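Local coordinates for BAG family molecular chaperone regulator 2 (Arabidopsis thaliana, PDB 4HWD), which binds, through its BAG domain, the ATPase domain of HSP70/HSC70 chaperones and probably acts as a co-chaperone regulating programmed cell death and stress responses, at residues A[35-49]-A[78-90]. Sequence-based numbering, arbitrary orientation.
Sequences KVEEKNLENLMEMLM and YVEALDLLKIKNS
The carboxamide of Asn-89 pairs with the backbone of Val-36 through both of its ends. Its ND2 donates to Val-36 O at 2.8 Å, with an N-H...O angle of 151° and the oxygen slightly out of the amide plane, while its OD1 takes a weak, longer bond from Val-36 N at 3.4 Å. Having CG anti to the backbone N (chi1 -171°) turns the amide toward 35-49. Lys-35, its chain crossing that of Asn-89 at about a right angle, adds a 3.1 Å bond from NZ to Asn-89 O, approached from above the carbonyl plane. With an alanine here instead of Asn-89, Val-36 O would probably lose its strong donor and Val-36 N its weak acceptor, so that 35-37 would be held to the helix end mainly by the Lys-35 bond.

Charged groups contribute more loosely. Glu-38 OE2 stands 3.5 Å from Asn-89 ND2, carboxylate and amide nearly coplanar, without forming a hydrogen bond. Glu-38 OE1 stays 4.7 Å from Lys-86 NZ, so any attraction to that ammonium is probably modest.

Apolar packing follows knobs-into-holes geometry from both sides. Leu-41 fills the hole formed by Leu-82, Leu-85, Lys-86 and Asn-89. In return Leu-82 enters between Leu-41, Leu-44, Met-45 and Leu-48, and its CD2 meets Leu-48 CD1 at 3.5 Å. Met-45 is the third knob, lodged between Val-79, Leu-82, Asp-83 and Lys-86; folded back at its second and third torsions, it brings SD to 3.8 Å from Val-79 CG1 and CE against Leu-82 CG. Val-79 CG2 touches Met-49 SD and Leu-48 CB.

Leu-41 also touches Phe-26 and Tyr-78 touches Ala-20, both on helix 2-31, which completes the core. The axes of helical segments 38-49 and 78-89 approach to 10.3 Å and run antiparallel at 166°, joining helix 38-57 to helix 63-89 in the three-helix bundle that characterises the BAG domain.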
ATOM      1  N   LYS A  35     -21.011   6.028   1.209  1.00 53.34           N
ATOM      2  CA  LYS A  35     -20.061   7.052   1.637  1.00 53.39           C
ATOM      3  C   LYS A  35     -19.061   6.499   2.648  1.00 48.42           C
ATOM      4  O   LYS A  35     -19.386   5.621   3.451  1.00 39.13           O
ATOM      5  CB  LYS A  35     -20.802   8.237   2.262  1.00 59.59           C
ATOM      6  CG  LYS A  35     -19.911   9.422   2.646  1.00 49.42           C
ATOM      7  CD  LYS A  35     -19.651  10.340   1.459  1.00 60.22           C
ATOM      8  CE  LYS A  35     -18.921  11.607   1.896  1.00 62.37           C
ATOM      9  NZ  LYS A  35     -18.895  12.646   0.823  1.00 51.52           N
ATOM     10  N   VAL A  36     -17.841   7.025   2.589  1.00 25.26           N
ATOM     11  CA  VAL A  36     -16.754   6.629   3.484  1.00 22.91           C
ATOM     12  C   VAL A  36     -16.202   7.888   4.139  1.00 17.98           C
ATOM     13  O   VAL A  36     -16.047   8.917   3.484  1.00 16.21           O
ATOM     14  CB  VAL A  36     -15.615   5.900   2.709  1.00 16.61           C
ATOM     15  CG1 VAL A  36     -14.339   5.850   3.549  1.00 16.47           C
ATOM     16  CG2 VAL A  36     -16.053   4.483   2.368  1.00 11.99           C
ATOM     17  N   GLU A  37     -15.918   7.806   5.433  1.00 26.26           N
ATOM     18  CA  GLU A  37     -15.392   8.949   6.166  1.00 30.57           C
ATOM     19  C   GLU A  37     -14.078   9.389   5.517  1.00 31.02           C
ATOM     20  O   GLU A  37     -13.196   8.568   5.259  1.00 26.27           O
ATOM     21  CB  GLU A  37     -15.177   8.561   7.631  1.00 35.26           C
ATOM     22  CG  GLU A  37     -15.231   9.716   8.617  1.00 51.22           C
ATOM     23  CD  GLU A  37     -15.369   9.236  10.057  1.00 63.84           C
ATOM     24  OE1 GLU A  37     -16.377   8.562  10.364  1.00 58.26           O
ATOM     25  OE2 GLU A  37     -14.473   9.528  10.881  1.00 56.58           O
ATOM     26  N   GLU A  38     -13.953  10.682   5.249  1.00 28.17           N
ATOM     27  CA  GLU A  38     -12.751  11.203   4.614  1.00 34.22           C
ATOM     28  C   GLU A  38     -11.483  10.913   5.409  1.00 32.51           C
ATOM     29  O   GLU A  38     -10.467  10.513   4.843  1.00 33.43           O
ATOM     30  CB  GLU A  38     -12.880  12.711   4.383  1.00 31.74           C
ATOM     31  CG  GLU A  38     -11.690  13.305   3.646  1.00 38.41           C
ATOM     32  CD  GLU A  38     -11.462  12.664   2.286  1.00 50.88           C
ATOM     33  OE1 GLU A  38     -10.391  12.905   1.690  1.00 44.18           O
ATOM     34  OE2 GLU A  38     -12.354  11.926   1.809  1.00 45.88           O
ATOM     35  N   LYS A  39     -11.542  11.119   6.718  1.00 19.76           N
ATOM     36  CA  LYS A  39     -10.390  10.872   7.568  1.00 22.42           C
ATOM     37  C   LYS A  39      -9.882   9.436   7.428  1.00 18.73           C
ATOM     38  O   LYS A  39      -8.699   9.181   7.624  1.00 14.67           O
ATOM     39  CB  LYS A  39     -10.729  11.192   9.035  1.00 27.56           C
ATOM     40  CG  LYS A  39     -11.916  10.432   9.604  1.00 30.73           C
ATOM     41  CD  LYS A  39     -11.517   9.042  10.080  1.00 47.05           C
ATOM     42  CE  LYS A  39     -10.856   9.080  11.455  1.00 41.49           C
ATOM     43  NZ  LYS A  39     -11.845   9.395  12.526  1.00 46.86           N
ATOM     44  N   ASN A  40     -10.769   8.505   7.082  1.00 20.78           N
ATOM     45  CA  ASN A  40     -10.367   7.108   6.909  1.00 22.09           C
ATOM     46  C   ASN A  40      -9.607   6.914   5.607  1.00 22.06           C
ATOM     47  O   ASN A  40      -8.697   6.088   5.526  1.00 20.44           O
ATOM     48  CB  ASN A  40     -11.581   6.179   6.950  1.00 20.95           C
ATOM     49  CG  ASN A  40     -12.134   6.018   8.354  1.00 29.64           C
ATOM     50  OD1 ASN A  40     -11.374   5.845   9.311  1.00 22.90           O
ATOM     51  ND2 ASN A  40     -13.456   6.072   8.486  1.00 29.88           N
ATOM     52  N   LEU A  41      -9.988   7.673   4.589  1.00  9.69           N
ATOM     53  CA  LEU A  41      -9.306   7.608   3.298  1.00 14.41           C
ATOM     54  C   LEU A  41      -7.902   8.167   3.521  1.00 12.08           C
ATOM     55  O   LEU A  41      -6.921   7.660   2.974  1.00 13.25           O
ATOM     56  CB  LEU A  41     -10.053   8.451   2.258  1.00 10.40           C
ATOM     57  CG  LEU A  41     -10.872   7.724   1.185  1.00 17.22           C
ATOM     58  CD1 LEU A  41     -11.501   6.464   1.744  1.00 11.28           C
ATOM     59  CD2 LEU A  41     -11.932   8.670   0.637  1.00 17.65           C
ATOM     60  N   GLU A  42      -7.821   9.199   4.358  1.00 16.54           N
ATOM     61  CA  GLU A  42      -6.551   9.845   4.687  1.00 18.98           C
ATOM     62  C   GLU A  42      -5.682   8.975   5.577  1.00 14.44           C
ATOM     63  O   GLU A  42      -4.479   8.869   5.352  1.00 14.71           O
ATOM     64  CB  GLU A  42      -6.806  11.199   5.360  1.00 21.37           C
ATOM     65  CG  GLU A  42      -7.750  12.097   4.568  1.00 28.66           C
ATOM     66  CD  GLU A  42      -7.873  13.489   5.154  1.00 38.51           C
ATOM     67  OE1 GLU A  42      -8.008  13.610   6.391  1.00 41.38           O
ATOM     68  OE2 GLU A  42      -7.842  14.463   4.370  1.00 39.66           O
ATOM     69  N   ASN A  43      -6.280   8.349   6.586  1.00 17.43           N
ATOM     70  CA  ASN A  43      -5.521   7.471   7.474  1.00 16.99           C
ATOM     71  C   ASN A  43      -4.885   6.326   6.675  1.00 16.69           C
ATOM     72  O   ASN A  43      -3.755   5.926   6.937  1.00 18.55           O
ATOM     73  CB  ASN A  43      -6.424   6.898   8.571  1.00 22.16           C
ATOM     74  CG  ASN A  43      -6.761   7.918   9.636  1.00 26.33           C
ATOM     75  OD1 ASN A  43      -5.888   8.653  10.104  1.00 30.58           O
ATOM     76  ND2 ASN A  43      -8.032   7.960  10.041  1.00 23.55           N
ATOM     77  N   LEU A  44      -5.629   5.804   5.700  1.00 12.58           N
ATOM     78  CA  LEU A  44      -5.153   4.722   4.839  1.00 10.64           C
ATOM     79  C   LEU A  44      -4.004   5.235   3.966  1.00 10.44           C
ATOM     80  O   LEU A  44      -3.046   4.514   3.698  1.00  9.01           O
ATOM     81  CB  LEU A  44      -6.292   4.203   3.942  1.00  9.92           C
ATOM     82  CG  LEU A  44      -6.018   2.916   3.147  1.00  8.85           C
ATOM     83  CD1 LEU A  44      -5.907   1.747   4.125  1.00 10.74           C
ATOM     84  CD2 LEU A  44      -7.141   2.650   2.144  1.00  7.24           C
ATOM     85  N   MET A  45      -4.092   6.490   3.533  1.00  8.29           N
ATOM     86  CA  MET A  45      -3.039   7.057   2.704  1.00  8.62           C
ATOM     87  C   MET A  45      -1.703   7.070   3.437  1.00  7.70           C
ATOM     88  O   MET A  45      -0.680   6.724   2.865  1.00  7.27           O
ATOM     89  CB  MET A  45      -3.397   8.481   2.269  1.00 10.23           C
ATOM     90  CG  MET A  45      -2.334   9.124   1.380  1.00  6.93           C
ATOM     91  SD  MET A  45      -2.172   8.249  -0.174  1.00 18.93           S
ATOM     92  CE  MET A  45      -3.510   9.058  -1.158  1.00 12.96           C
ATOM     93  N   GLU A  46      -1.712   7.477   4.701  1.00  9.18           N
ATOM     94  CA  GLU A  46      -0.491   7.522   5.498  1.00 10.55           C
ATOM     95  C   GLU A  46       0.065   6.112   5.745  1.00  9.38           C
ATOM     96  O   GLU A  46       1.283   5.916   5.795  1.00 11.88           O
ATOM     97  CB  GLU A  46      -0.762   8.222   6.839  1.00 12.54           C
ATOM     98  CG  GLU A  46       0.455   8.345   7.776  1.00 12.46           C
ATOM     99  CD  GLU A  46       0.708   7.100   8.612  1.00 18.81           C
ATOM    100  OE1 GLU A  46      -0.249   6.327   8.857  1.00 18.40           O
ATOM    101  OE2 GLU A  46       1.861   6.905   9.047  1.00 19.57           O
ATOM    102  N   MET A  47      -0.817   5.134   5.904  1.00  7.79           N
ATOM    103  CA  MET A  47      -0.356   3.769   6.133  1.00 11.62           C
ATOM    104  C   MET A  47       0.343   3.223   4.890  1.00 11.97           C
ATOM    105  O   MET A  47       1.410   2.615   4.991  1.00 10.23           O
ATOM    106  CB  MET A  47      -1.524   2.871   6.549  1.00 11.25           C
ATOM    107  CG  MET A  47      -1.991   3.126   7.984  1.00 12.43           C
ATOM    108  SD  MET A  47      -3.459   2.212   8.490  1.00 22.52           S
ATOM    109  CE  MET A  47      -4.521   3.527   9.042  1.00 15.55           C
ATOM    110  N   LEU A  48      -0.237   3.465   3.715  1.00 11.38           N
ATOM    111  CA  LEU A  48       0.369   2.998   2.466  1.00  9.78           C
ATOM    112  C   LEU A  48       1.738   3.649   2.294  1.00 10.79           C
ATOM    113  O   LEU A  48       2.726   2.971   1.998  1.00  9.14           O
ATOM    114  CB  LEU A  48      -0.518   3.346   1.259  1.00  8.94           C
ATOM    115  CG  LEU A  48      -1.894   2.680   1.139  1.00  9.43           C
ATOM    116  CD1 LEU A  48      -2.749   3.414   0.110  1.00  7.90           C
ATOM    117  CD2 LEU A  48      -1.715   1.224   0.752  1.00 11.13           C
ATOM    118  N   MET A  49       1.793   4.964   2.482  1.00 10.60           N
ATOM    119  CA  MET A  49       3.044   5.703   2.340  1.00 10.50           C
ATOM    120  C   MET A  49       4.049   5.261   3.394  1.00  8.70           C
ATOM    121  O   MET A  49       5.247   5.167   3.125  1.00  9.55           O
ATOM    122  CB  MET A  49       2.792   7.216   2.457  1.00 14.58           C
ATOM    123  CG  MET A  49       1.971   7.821   1.315  1.00 14.18           C
ATOM    124  SD  MET A  49       2.766   7.641  -0.308  1.00 19.61           S
ATOM    125  CE  MET A  49       4.158   8.816  -0.173  1.00 28.20           C
ATOM    126  N   TYR A  78      -1.708   1.464  -5.581  1.00 15.55           N
ATOM    127  CA  TYR A  78      -2.717   1.637  -4.537  1.00 14.51           C
ATOM    128  C   TYR A  78      -2.900   3.092  -4.124  1.00 13.75           C
ATOM    129  O   TYR A  78      -4.024   3.552  -3.890  1.00 11.07           O
ATOM    130  CB  TYR A  78      -2.361   0.810  -3.302  1.00 13.93           C
ATOM    131  CG  TYR A  78      -2.416  -0.683  -3.508  1.00 15.55           C
ATOM    132  CD1 TYR A  78      -3.173  -1.242  -4.539  1.00 15.86           C
ATOM    133  CD2 TYR A  78      -1.747  -1.544  -2.639  1.00 20.16           C
ATOM    134  CE1 TYR A  78      -3.261  -2.628  -4.701  1.00 15.38           C
ATOM    135  CE2 TYR A  78      -1.830  -2.931  -2.786  1.00 19.67           C
ATOM    136  CZ  TYR A  78      -2.586  -3.469  -3.814  1.00 21.26           C
ATOM    137  OH  TYR A  78      -2.667  -4.845  -3.943  1.00 16.90           O
ATOM    138  N   VAL A  79      -1.787   3.809  -4.024  1.00  6.81           N
ATOM    139  CA  VAL A  79      -1.811   5.216  -3.651  1.00  6.81           C
ATOM    140  C   VAL A  79      -2.549   6.013  -4.717  1.00  8.80           C
ATOM    141  O   VAL A  79      -3.358   6.890  -4.406  1.00  7.73           O
ATOM    142  CB  VAL A  79      -0.381   5.768  -3.511  1.00 10.57           C
ATOM    143  CG1 VAL A  79      -0.413   7.295  -3.453  1.00 12.99           C
ATOM    144  CG2 VAL A  79       0.269   5.189  -2.262  1.00  7.48           C
ATOM    145  N   GLU A  80      -2.272   5.700  -5.977  1.00 13.00           N
ATOM    146  CA  GLU A  80      -2.912   6.385  -7.092  1.00 14.66           C
ATOM    147  C   GLU A  80      -4.406   6.042  -7.171  1.00 13.87           C
ATOM    148  O   GLU A  80      -5.219   6.900  -7.521  1.00 11.86           O
ATOM    149  CB  GLU A  80      -2.190   6.031  -8.398  1.00 16.82           C
ATOM    150  CG  GLU A  80      -0.692   6.351  -8.329  1.00 20.04           C
ATOM    151  CD  GLU A  80       0.105   5.862  -9.532  1.00 27.46           C
ATOM    152  OE1 GLU A  80      -0.167   4.752 -10.040  1.00 30.95           O
ATOM    153  OE2 GLU A  80       1.027   6.588  -9.958  1.00 27.12           O
ATOM    154  N   ALA A  81      -4.774   4.804  -6.839  1.00  8.70           N
ATOM    155  CA  ALA A  81      -6.185   4.419  -6.855  1.00 10.36           C
ATOM    156  C   ALA A  81      -6.895   5.178  -5.739  1.00  7.70           C
ATOM    157  O   ALA A  81      -8.002   5.689  -5.923  1.00  9.91           O
ATOM    158  CB  ALA A  81      -6.340   2.899  -6.641  1.00  6.08           C
ATOM    159  N   LEU A  82      -6.244   5.254  -4.583  1.00  5.39           N
ATOM    160  CA  LEU A  82      -6.800   5.947  -3.432  1.00  4.44           C
ATOM    161  C   LEU A  82      -6.958   7.436  -3.740  1.00  5.66           C
ATOM    162  O   LEU A  82      -7.892   8.078  -3.250  1.00  5.17           O
ATOM    163  CB  LEU A  82      -5.902   5.728  -2.202  1.00  4.24           C
ATOM    164  CG  LEU A  82      -6.381   6.246  -0.836  1.00  5.67           C
ATOM    165  CD1 LEU A  82      -7.852   5.900  -0.603  1.00  6.03           C
ATOM    166  CD2 LEU A  82      -5.516   5.627   0.254  1.00  5.13           C
ATOM    167  N   ASP A  83      -6.049   7.995  -4.538  1.00  6.83           N
ATOM    168  CA  ASP A  83      -6.163   9.414  -4.908  1.00 10.89           C
ATOM    169  C   ASP A  83      -7.485   9.627  -5.645  1.00  9.77           C
ATOM    170  O   ASP A  83      -8.149  10.654  -5.480  1.00 10.06           O
ATOM    171  CB  ASP A  83      -5.028   9.854  -5.837  1.00  8.56           C
ATOM    172  CG  ASP A  83      -3.683   9.916  -5.143  1.00 12.04           C
ATOM    173  OD1 ASP A  83      -3.635  10.295  -3.954  1.00 17.15           O
ATOM    174  OD2 ASP A  83      -2.672   9.602  -5.805  1.00 10.90           O
ATOM    175  N   LEU A  84      -7.852   8.658  -6.478  1.00  7.91           N
ATOM    176  CA  LEU A  84      -9.096   8.745  -7.232  1.00  8.49           C
ATOM    177  C   LEU A  84     -10.312   8.490  -6.346  1.00 11.42           C
ATOM    178  O   LEU A  84     -11.391   9.025  -6.603  1.00 12.41           O
ATOM    179  CB  LEU A  84      -9.060   7.780  -8.419  1.00  6.62           C
ATOM    180  CG  LEU A  84      -8.306   8.328  -9.645  1.00 12.67           C
ATOM    181  CD1 LEU A  84      -6.925   8.815  -9.232  1.00 15.28           C
ATOM    182  CD2 LEU A  84      -8.192   7.255 -10.731  1.00 11.04           C
ATOM    183  N   LEU A  85     -10.149   7.674  -5.305  1.00 10.81           N
ATOM    184  CA  LEU A  85     -11.264   7.424  -4.390  1.00 11.03           C
ATOM    185  C   LEU A  85     -11.558   8.691  -3.588  1.00 10.52           C
ATOM    186  O   LEU A  85     -12.713   8.989  -3.293  1.00 11.10           O
ATOM    187  CB  LEU A  85     -10.960   6.266  -3.419  1.00  7.91           C
ATOM    188  CG  LEU A  85     -11.040   4.826  -3.950  1.00  8.83           C
ATOM    189  CD1 LEU A  85     -11.079   3.842  -2.783  1.00  7.61           C
ATOM    190  CD2 LEU A  85     -12.293   4.668  -4.793  1.00  6.33           C
ATOM    191  N   LYS A  86     -10.511   9.426  -3.229  1.00 13.80           N
ATOM    192  CA  LYS A  86     -10.668  10.663  -2.463  1.00 17.97           C
ATOM    193  C   LYS A  86     -11.451  11.678  -3.276  1.00 20.03           C
ATOM    194  O   LYS A  86     -12.331  12.359  -2.759  1.00 24.66           O
ATOM    195  CB  LYS A  86      -9.302  11.258  -2.101  1.00 18.26           C
ATOM    196  CG  LYS A  86      -8.544  10.489  -1.035  1.00 19.76           C
ATOM    197  CD  LYS A  86      -7.181  11.096  -0.756  1.00 22.39           C
ATOM    198  CE  LYS A  86      -7.291  12.515  -0.224  1.00 31.46           C
ATOM    199  NZ  LYS A  86      -5.944  13.111   0.055  1.00 27.29           N
ATOM    200  N   ILE A  87     -11.117  11.776  -4.556  1.00 15.87           N
ATOM    201  CA  ILE A  87     -11.780  12.705  -5.455  1.00 21.55           C
ATOM    202  C   ILE A  87     -13.242  12.305  -5.621  1.00 25.57           C
ATOM    203  O   ILE A  87     -14.148  13.133  -5.485  1.00 20.92           O
ATOM    204  CB  ILE A  87     -11.062  12.724  -6.837  1.00 13.39           C
ATOM    205  CG1 ILE A  87      -9.749  13.505  -6.713  1.00 14.67           C
ATOM    206  CG2 ILE A  87     -11.968  13.324  -7.906  1.00 14.26           C
ATOM    207  CD1 ILE A  87      -8.853  13.428  -7.932  1.00  7.94           C
ATOM    208  N   LYS A  88     -13.455  11.021  -5.889  1.00 26.76           N
ATOM    209  CA  LYS A  88     -14.782  10.456  -6.103  1.00 26.52           C
ATOM    210  C   LYS A  88     -15.671  10.507  -4.856  1.00 28.42           C
ATOM    211  O   LYS A  88     -16.896  10.602  -4.961  1.00 25.92           O
ATOM    212  CB  LYS A  88     -14.621   9.015  -6.582  1.00 26.04           C
ATOM    213  CG  LYS A  88     -15.778   8.465  -7.374  1.00 39.97           C
ATOM    214  CD  LYS A  88     -15.353   7.182  -8.078  1.00 42.15           C
ATOM    215  CE  LYS A  88     -16.517   6.523  -8.792  1.00 54.35           C
ATOM    216  NZ  LYS A  88     -17.582   6.128  -7.836  1.00 28.83           N
ATOM    217  N   ASN A  89     -15.049  10.453  -3.682  1.00 31.10           N
ATOM    218  CA  ASN A  89     -15.783  10.472  -2.417  1.00 28.54           C
ATOM    219  C   ASN A  89     -16.104  11.890  -1.954  1.00 38.88           C
ATOM    220  O   ASN A  89     -17.271  12.239  -1.759  1.00 46.61           O
ATOM    221  CB  ASN A  89     -14.972   9.743  -1.338  1.00 26.98           C
ATOM    222  CG  ASN A  89     -15.756   9.529  -0.057  1.00 24.55           C
ATOM    223  OD1 ASN A  89     -16.822   8.905  -0.060  1.00 29.28           O
ATOM    224  ND2 ASN A  89     -15.229  10.037   1.049  1.00 23.67           N
ATOM    225  N   SER A  90     -15.065  12.705  -1.784  1.00 63.04           N
ATOM    226  CA  SER A  90     -15.227  14.085  -1.331  1.00 69.10           C
ATOM    227  C   SER A  90     -15.186  15.094  -2.480  1.00 57.55           C
ATOM    228  O   SER A  90     -14.070  15.464  -2.903  1.00 62.40           O
ATOM    229  CB  SER A  90     -14.144  14.434  -0.300  1.00 75.90           C
ATOM    230  OG  SER A  90     -12.845  14.396  -0.869  1.00 77.02           O
ATOM    231  OXT SER A  90     -16.271  15.500  -2.947  1.00 40.23           O
TER